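Local coordinates for mialostatin (Ixodes ricinus, PDB 6ZTK), which inhibits cysteine cathepsins of the tick midgut and of the host, and so restrains the digestion of blood proteins, at residues L46-V51 / Y99-C104; T53-R58 / C91-G96. All blocks are in the same frame, centred on the assembly; numbering follows the deposited sequence. Where two conformers were deposited one is given.

Interaction 1: residues L46-V51 / Y99-C104; sequences LAHYAV and YSKELC. With SO4 (sulfate ion), chain D.
H48, on the helix that includes 46-51, meets Y99 and K101 of the 99-104 segment with almost every atom of its side chain. Its CB lies loosely beside the tyrosine, 4.1 Å from Y99 CE1. The first torsion, chi1 -81°, sets CG anti to the carbonyl carbon and turns the ring toward the segment 99-104. H48 ND1 then faces Y99 OH at 2.7 Å in a hydrogen bond with an angle of 156°; either partner could be the donor. The hydroxyl sits near the imidazole plane, and ND1 lies in turn at the edge of the phenol, so the two rings meet rim to rim, their planes moderately inclined. Y99 OH has a further hydrogen-bond partner, T63 OG1 on the strand 60-74, and V51 CG2 packs 3.5 Å from Y99 CZ, obliquely to that ring.

This is the junction of the cystatin fold at which the single helix, 41-52, which the antiparallel sheet wraps around, meets the long loop between strands 78-92 and 113-122. H48 and V51 also touch V64 of strand 60-74, so this side of the helix faces the sheet.

One face of the imidazole is covered by K101, whose CB stands 3.8 Å from the centroid of the H48 ring and only 11° off the normal, a CH-pi contact. The extended lysine chain runs on past CE1 and NE2, with K101 CD 3.6 Å from H48 NE2. At the tip, H48 NE2 donates to O1 of a sulfate at 2.6 Å, and K101 NZ adds a weak bond to O4 of the same ion. The anion, probably from the crystallisation liquor, may favour a protonated imidazole.

Interaction 2: residues T53-R58 / C91-G96; sequences TQVEGR and CKIESG. Unlike the reference sequence in segment 91-96: S95 (reference Thr).
I93 carries the apolar part of this contact, reaching toward V55 and R58 with two separate branches. I93 CG2 lies 3.8 Å from V55 CG1, the two side chains crossing at a slant. The longer branch ends in I93 CD1, which comes within 3.7 Å of R58 CB and 4.0 Å of V55 CA. With CG1 anti to the carbonyl carbon (chi1 -67°) and the chain extended to CD1, CG2 and CD1 diverge, so that the short branch meets the V55 side chain and the longer one reaches R58 as well. The arginine contributes only the base of its side chain here. V55 and I93 both also rest on Y61 of the strand 60-74, which gives the pair a shared aromatic neighbour.

Polar interactions lie within each segment or lead out of it, for no hydrogen bond crosses between the segments. R58 N donates to V55 O at 3.2 Å, closing a type II beta turn from V55 to R58; G57 occupies its third position with phi 76°. The R58 chain leads away from I93 and ends in a salt bridge from NE to D62 OD2, while one face of its guanidinium group lies against Q54 CB. Q54 NE2 donates to T53 OG1 at 2.9 Å, almost straight and in the amide plane. In 91-96, S95 OG donates to K92 O at 2.8 Å, tilted 20° from the carbonyl plane, reaching from the 3-10 segment 93-95 back to the last strand residue.

Backbone bonds of C91 with Y61 and of I93 with E59 continue the antiparallel pairing of strands 60-74 and 78-92 to this end. The arrangement belongs to the cystatin fold: the connection leaving the helix turns into the sheet and packs at the surface against the end of the neighbouring strand.

Interactions 1 and 2, their centres about 12 Å apart, are joined covalently: C104 SG of 99-104 and C91 SG of 91-96 form a disulfide at 2.1 Å. Segments 91-96 and 99-104 are thus the two ends of one disulfide-closed loop, while 46-51 and 53-58 follow one another in the chain, with A50 O accepting a hydrogen bond from T53 OG1. In cystatins the protease-binding wedge is formed by the N-terminal stretch and two hairpin loops, here probably those between strands 60-74 and 78-92 and between 113-122 and 127-136, so neither contact is part of it. W33, Q73, Y120, R129 and L131, which form the pocket of the bound Triton fragment, are likewise distinct from both.

Interaction 1: residues L46-V51 / Y99-C104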
ATOM      1  N   LEU A  46       5.109  -3.407   3.038  1.00 15.42           N
ATOM      2  CA  LEU A  46       4.911  -3.389   1.583  1.00 15.71           C
ATOM      3  C   LEU A  46       3.677  -2.574   1.191  1.00 13.67           C
ATOM      4  O   LEU A  46       3.682  -1.930   0.121  1.00 14.80           O
ATOM      5  CB  LEU A  46       4.807  -4.826   1.051  1.00 15.24           C
ATOM      6  CG  LEU A  46       6.112  -5.576   1.076  1.00 18.57           C
ATOM      7  CD1 LEU A  46       5.868  -7.058   0.819  1.00 21.44           C
ATOM      8  CD2 LEU A  46       7.009  -5.000  -0.001  1.00 18.88           C
ATOM      9  N   ALA A  47       2.597  -2.609   1.966  1.00 13.27           N
ATOM     10  CA  ALA A  47       1.437  -1.755   1.666  1.00 13.00           C
ATOM     11  C   ALA A  47       1.776  -0.282   1.761  1.00 14.83           C
ATOM     12  O   ALA A  47       1.362   0.512   0.930  1.00 13.57           O
ATOM     13  CB  ALA A  47       0.273  -2.146   2.570  1.00 14.62           C
ATOM     14  N   HIS A  48       2.562   0.083   2.779  1.00 14.15           N
ATOM     15  CA  HIS A  48       3.018   1.486   2.899  1.00 15.61           C
ATOM     16  C   HIS A  48       3.910   1.831   1.689  1.00 14.63           C
ATOM     17  O   HIS A  48       3.780   2.934   1.149  1.00 14.88           O
ATOM     18  CB  HIS A  48       3.735   1.710   4.217  1.00 15.62           C
ATOM     19  CG  HIS A  48       2.789   1.924   5.354  1.00 18.05           C
ATOM     20  ND1 HIS A  48       2.086   3.116   5.520  1.00 17.33           N
ATOM     21  CD2 HIS A  48       2.414   1.110   6.372  1.00 17.64           C
ATOM     22  CE1 HIS A  48       1.259   2.969   6.565  1.00 18.03           C
ATOM     23  NE2 HIS A  48       1.420   1.754   7.089  1.00 17.90           N
ATOM     24  N   TYR A  49       4.752   0.892   1.268  1.00 13.86           N
ATOM     25  CA  TYR A  49       5.547   1.149   0.054  1.00 14.37           C
ATOM     26  C   TYR A  49       4.605   1.475  -1.115  1.00 14.84           C
ATOM     27  O   TYR A  49       4.770   2.441  -1.845  1.00 13.86           O
ATOM     28  CB  TYR A  49       6.515   0.033  -0.288  1.00 15.00           C
ATOM     29  CG  TYR A  49       7.177   0.311  -1.590  1.00 16.05           C
ATOM     30  CD1 TYR A  49       8.124   1.320  -1.729  1.00 18.36           C
ATOM     31  CD2 TYR A  49       6.839  -0.426  -2.718  1.00 18.96           C
ATOM     32  CE1 TYR A  49       8.713   1.585  -2.974  1.00 20.53           C
ATOM     33  CE2 TYR A  49       7.444  -0.178  -3.933  1.00 19.88           C
ATOM     34  CZ  TYR A  49       8.320   0.860  -4.072  1.00 22.35           C
ATOM     35  OH  TYR A  49       8.893   1.084  -5.324  1.00 24.25           O
ATOM     36  N   ALA A  50       3.567   0.646  -1.308  1.00 13.41           N
ATOM     37  CA  ALA A  50       2.664   0.818  -2.441  1.00 13.56           C
ATOM     38  C   ALA A  50       2.047   2.204  -2.390  1.00 13.94           C
ATOM     39  O   ALA A  50       1.972   2.909  -3.375  1.00 13.90           O
ATOM     40  CB  ALA A  50       1.603  -0.267  -2.412  1.00 13.24           C
ATOM     41  N   VAL A  51       1.494   2.618  -1.235  1.00 12.48           N
ATOM     42  CA  VAL A  51       0.797   3.952  -1.155  0.50 13.45           C
ATOM     43  C   VAL A  51       1.796   5.078  -1.417  1.00 13.74           C
ATOM     44  O   VAL A  51       1.384   6.081  -2.015  1.00 15.11           O
ATOM     45  CB  VAL A  51       0.045   4.253   0.168  0.50 13.54           C
ATOM     46  CG1 VAL A  51      -1.010   3.218   0.438  0.50 12.74           C
ATOM     47  CG2 VAL A  51       0.896   4.519   1.387  0.50 14.68           C
ATOM     48  N   TYR A  99       7.812  10.003   2.052  1.00 19.66           N
ATOM     49  CA  TYR A  99       6.691   9.291   2.714  1.00 18.63           C
ATOM     50  C   TYR A  99       7.297   8.380   3.779  1.00 19.60           C
ATOM     51  O   TYR A  99       8.256   7.636   3.478  1.00 19.57           O
ATOM     52  CB  TYR A  99       5.866   8.461   1.718  1.00 16.87           C
ATOM     53  CG  TYR A  99       4.762   7.665   2.375  1.00 15.37           C
ATOM     54  CD1 TYR A  99       5.032   6.434   2.959  1.00 14.93           C
ATOM     55  CD2 TYR A  99       3.482   8.179   2.477  1.00 15.11           C
ATOM     56  CE1 TYR A  99       4.060   5.726   3.647  1.00 15.61           C
ATOM     57  CE2 TYR A  99       2.509   7.497   3.188  1.00 15.36           C
ATOM     58  CZ  TYR A  99       2.800   6.282   3.773  1.00 15.20           C
ATOM     59  OH  TYR A  99       1.836   5.587   4.441  1.00 17.78           O
ATOM     60  N   SER A 100       6.671   8.343   4.949  1.00 19.46           N
ATOM     61  CA  SER A 100       6.830   7.274   5.965  1.00 19.07           C
ATOM     62  C   SER A 100       5.524   7.109   6.731  1.00 17.96           C
ATOM     63  O   SER A 100       4.707   8.054   6.793  1.00 19.87           O
ATOM     64  CB  SER A 100       7.996   7.588   6.908  1.00 22.15           C
ATOM     65  OG  SER A 100       7.614   8.601   7.829  1.00 22.75           O
ATOM     66  N   LYS A 101       5.273   5.875   7.228  1.00 20.35           N
ATOM     67  CA  LYS A 101       4.113   5.554   8.074  1.00 20.53           C
ATOM     68  C   LYS A 101       4.107   6.514   9.288  1.00 17.75           C
ATOM     69  O   LYS A 101       3.047   7.033   9.630  1.00 19.31           O
ATOM     70  CB  LYS A 101       4.211   4.098   8.571  1.00 24.04           C
ATOM     71  CG  LYS A 101       3.234   3.744   9.694  1.00 31.40           C
ATOM     72  CD  LYS A 101       3.304   2.295  10.118  1.00 35.53           C
ATOM     73  CE  LYS A 101       2.474   1.980  11.347  1.00 41.11           C
ATOM     74  NZ  LYS A 101       2.921   0.718  11.992  1.00 46.67           N
ATOM     75  N   GLU A 102       5.235   6.670   9.899  1.00 22.14           N
ATOM     76  CA  GLU A 102       5.297   7.518  11.143  0.50 23.72           C
ATOM     77  C   GLU A 102       4.887   8.993  10.864  1.00 22.34           C
ATOM     78  O   GLU A 102       4.048   9.642  11.600  1.00 21.75           O
ATOM     79  CB  GLU A 102       6.730   7.484  11.675  0.50 25.26           C
ATOM     80  CG  GLU A 102       7.284   6.081  11.788  0.50 28.16           C
ATOM     81  CD  GLU A 102       8.386   5.764  10.783  0.50 31.35           C
ATOM     82  OE1 GLU A 102       8.104   5.290   9.649  0.50 28.76           O
ATOM     83  OE2 GLU A 102       9.557   6.042  11.133  0.50 29.26           O
ATOM     84  N   LEU A 103       5.434   9.566   9.796  1.00 20.57           N
ATOM     85  CA  LEU A 103       5.157  10.995   9.532  1.00 19.17           C
ATOM     86  C   LEU A 103       3.785  11.201   8.877  1.00 19.06           C
ATOM     87  O   LEU A 103       3.058  12.153   9.189  1.00 20.39           O
ATOM     88  CB  LEU A 103       6.269  11.501   8.630  1.00 21.09           C
ATOM     89  CG  LEU A 103       6.217  12.977   8.327  1.00 21.50           C
ATOM     90  CD1 LEU A 103       6.327  13.779   9.642  1.00 23.57           C
ATOM     91  CD2 LEU A 103       7.290  13.360   7.368  1.00 25.17           C
ATOM     92  N   CYS A 104       3.437  10.320   7.924  1.00 17.03           N
ATOM     93  CA  CYS A 104       2.245  10.536   7.105  1.00 17.23           C
ATOM     94  C   CYS A 104       1.040   9.900   7.774  1.00 19.18           C
ATOM     95  O   CYS A 104       0.490   8.913   7.265  1.00 17.47           O
ATOM     96  CB  CYS A 104       2.473  10.040   5.703  1.00 16.80           C
ATOM     97  SG  CYS A 104       3.931  10.839   4.957  1.00 19.58           S
TER
HETATM   98  S   SO4 D 502      -0.055  -0.291   9.367  1.00107.04           S
HETATM   99  O1  SO4 D 502      -0.418   0.904   8.640  1.00 90.21           O
HETATM  100  O2  SO4 D 502      -0.790  -1.432   8.856  1.00 94.98           O
HETATM  101  O3  SO4 D 502      -0.387  -0.087  10.753  1.00108.80           O
HETATM  102  O4  SO4 D 502       1.368  -0.545   9.250  1.00 69.13           O

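Interaction 2: residues T53-R58 / C91-G96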
ATOM      1  N   THR A  53       3.926   5.277  -3.642  1.00 14.57           N
ATOM      2  CA  THR A  53       4.183   5.433  -5.105  1.00 15.04           C
ATOM      3  C   THR A  53       3.045   6.185  -5.791  1.00 16.20           C
ATOM      4  O   THR A  53       3.123   6.442  -7.010  1.00 17.03           O
ATOM      5  CB  THR A  53       4.438   4.068  -5.754  1.00 14.45           C
ATOM      6  OG1 THR A  53       3.177   3.359  -5.806  1.00 15.29           O
ATOM      7  CG2 THR A  53       5.516   3.270  -5.091  1.00 14.74           C
ATOM      8  N   GLN A  54       1.923   6.509  -5.101  1.00 14.33           N
ATOM      9  CA  GLN A  54       0.703   6.998  -5.731  1.00 14.29           C
ATOM     10  C   GLN A  54       0.548   8.492  -5.508  1.00 14.42           C
ATOM     11  O   GLN A  54       0.191   8.934  -4.395  1.00 17.05           O
ATOM     12  CB  GLN A  54      -0.458   6.156  -5.257  1.00 16.79           C
ATOM     13  CG  GLN A  54      -0.262   4.676  -5.525  1.00 16.66           C
ATOM     14  CD  GLN A  54      -0.257   4.372  -7.015  1.00 15.62           C
ATOM     15  OE1 GLN A  54      -1.215   4.678  -7.707  1.00 19.57           O
ATOM     16  NE2 GLN A  54       0.822   3.823  -7.486  1.00 17.07           N
ATOM     17  N   VAL A  55       0.911   9.267  -6.519  1.00 14.89           N
ATOM     18  CA  VAL A  55       0.914  10.760  -6.398  1.00 15.05           C
ATOM     19  C   VAL A  55      -0.032  11.447  -7.372  1.00 15.85           C
ATOM     20  O   VAL A  55      -0.475  12.573  -7.120  1.00 16.54           O
ATOM     21  CB  VAL A  55       2.353  11.299  -6.496  1.00 15.64           C
ATOM     22  CG1 VAL A  55       3.262  10.865  -5.343  1.00 15.24           C
ATOM     23  CG2 VAL A  55       3.034  10.946  -7.819  1.00 15.55           C
ATOM     24  N   GLU A  56      -0.327  10.829  -8.539  1.00 17.60           N
ATOM     25  CA  GLU A  56      -1.128  11.507  -9.583  1.00 21.60           C
ATOM     26  C   GLU A  56      -2.470  11.958  -9.035  1.00 21.92           C
ATOM     27  O   GLU A  56      -3.102  11.219  -8.315  1.00 22.69           O
ATOM     28  CB  GLU A  56      -1.330  10.580 -10.778  1.00 26.35           C
ATOM     29  CG  GLU A  56      -0.121  10.523 -11.645  1.00 36.05           C
ATOM     30  CD  GLU A  56       0.137  11.701 -12.595  1.00 41.95           C
ATOM     31  OE1 GLU A  56       1.304  11.848 -12.998  1.00 38.89           O
ATOM     32  OE2 GLU A  56      -0.838  12.377 -13.050  1.00 46.19           O
ATOM     33  N   GLY A  57      -2.785  13.215  -9.309  1.00 22.70           N
ATOM     34  CA  GLY A  57      -4.107  13.779  -9.008  1.00 25.35           C
ATOM     35  C   GLY A  57      -4.320  14.089  -7.537  1.00 27.46           C
ATOM     36  O   GLY A  57      -5.475  14.249  -7.121  1.00 31.31           O
ATOM     37  N   ARG A  58      -3.275  14.081  -6.730  1.00 21.65           N
ATOM     38  CA  ARG A  58      -3.410  14.252  -5.282  1.00 21.34           C
ATOM     39  C   ARG A  58      -2.662  15.497  -4.825  1.00 20.13           C
ATOM     40  O   ARG A  58      -1.731  15.941  -5.518  1.00 21.98           O
ATOM     41  CB  ARG A  58      -2.832  13.060  -4.521  1.00 20.47           C
ATOM     42  CG  ARG A  58      -3.523  11.710  -4.742  1.00 21.63           C
ATOM     43  CD  ARG A  58      -2.692  10.635  -4.068  1.00 22.47           C
ATOM     44  NE  ARG A  58      -3.336   9.324  -4.012  1.00 27.30           N
ATOM     45  CZ  ARG A  58      -3.446   8.474  -5.010  1.00 26.93           C
ATOM     46  NH1 ARG A  58      -2.884   8.713  -6.172  1.00 27.85           N
ATOM     47  NH2 ARG A  58      -4.050   7.308  -4.816  1.00 25.11           N
ATOM     48  N   CYS A  91       0.597  14.373   4.936  1.00 18.36           N
ATOM     49  CA  CYS A  91       1.845  14.694   4.190  1.00 17.70           C
ATOM     50  C   CYS A  91       1.494  15.283   2.815  1.00 18.02           C
ATOM     51  O   CYS A  91       0.919  14.566   1.951  1.00 17.53           O
ATOM     52  CB  CYS A  91       2.702  13.491   3.937  1.00 19.28           C
ATOM     53  SG  CYS A  91       3.638  12.900   5.370  1.00 22.50           S
ATOM     54  N   LYS A  92       1.858  16.547   2.554  1.00 17.21           N
ATOM     55  CA  LYS A  92       1.708  17.154   1.219  1.00 16.57           C
ATOM     56  C   LYS A  92       2.827  16.599   0.328  1.00 16.67           C
ATOM     57  O   LYS A  92       3.991  16.657   0.678  1.00 18.61           O
ATOM     58  CB  LYS A  92       1.810  18.681   1.294  1.00 18.80           C
ATOM     59  CG  LYS A  92       0.593  19.298   1.910  1.00 21.97           C
ATOM     60  CD  LYS A  92       0.714  20.782   2.060  1.00 27.89           C
ATOM     61  CE  LYS A  92      -0.538  21.374   2.664  1.00 31.90           C
ATOM     62  NZ  LYS A  92      -0.351  22.835   2.828  1.00 40.14           N
ATOM     63  N   ILE A  93       2.467  16.089  -0.836  1.00 15.20           N
ATOM     64  CA  ILE A  93       3.484  15.461  -1.730  1.00 14.64           C
ATOM     65  C   ILE A  93       4.536  16.498  -2.214  1.00 14.56           C
ATOM     66  O   ILE A  93       5.705  16.177  -2.296  1.00 15.10           O
ATOM     67  CB  ILE A  93       2.715  14.871  -2.911  1.00 14.52           C
ATOM     68  CG1 ILE A  93       1.835  13.712  -2.456  1.00 14.09           C
ATOM     69  CG2 ILE A  93       3.659  14.456  -4.047  1.00 15.18           C
ATOM     70  CD1 ILE A  93       0.718  13.365  -3.417  1.00 15.43           C
ATOM     71  N   GLU A  94       4.062  17.685  -2.557  1.00 15.26           N
ATOM     72  CA  GLU A  94       4.921  18.718  -3.198  1.00 15.58           C
ATOM     73  C   GLU A  94       5.716  19.500  -2.140  1.00 21.12           C
ATOM     74  O   GLU A  94       6.252  20.552  -2.462  1.00 23.68           O
ATOM     75  CB  GLU A  94       4.057  19.620  -4.066  1.00 16.64           C
ATOM     76  CG  GLU A  94       3.437  18.917  -5.262  1.00 17.66           C
ATOM     77  CD  GLU A  94       2.200  19.632  -5.788  1.00 20.36           C
ATOM     78  OE1 GLU A  94       1.085  19.445  -5.207  1.00 19.88           O
ATOM     79  OE2 GLU A  94       2.326  20.428  -6.750  1.00 18.59           O
ATOM     80  N   SER A  95       5.698  19.106  -0.880  1.00 25.28           N
ATOM     81  CA  SER A  95       6.645  19.661   0.130  1.00 23.13           C
ATOM     82  C   SER A  95       8.054  19.074   0.022  1.00 24.54           C
ATOM     83  O   SER A  95       8.990  19.453   0.833  1.00 24.37           O
ATOM     84  CB  SER A  95       6.090  19.401   1.491  1.00 25.65           C
ATOM     85  OG  SER A  95       6.159  18.010   1.697  1.00 27.74           O
ATOM     86  N   GLY A  96       8.277  18.081  -0.829  1.00 28.13           N
ATOM     87  CA  GLY A  96       9.581  17.432  -0.904  1.00 25.86           C
ATOM     88  C   GLY A  96       9.741  16.418   0.242  1.00 26.12           C
ATOM     89  O   GLY A  96      10.818  16.026   0.469  1.00 35.36           O
TER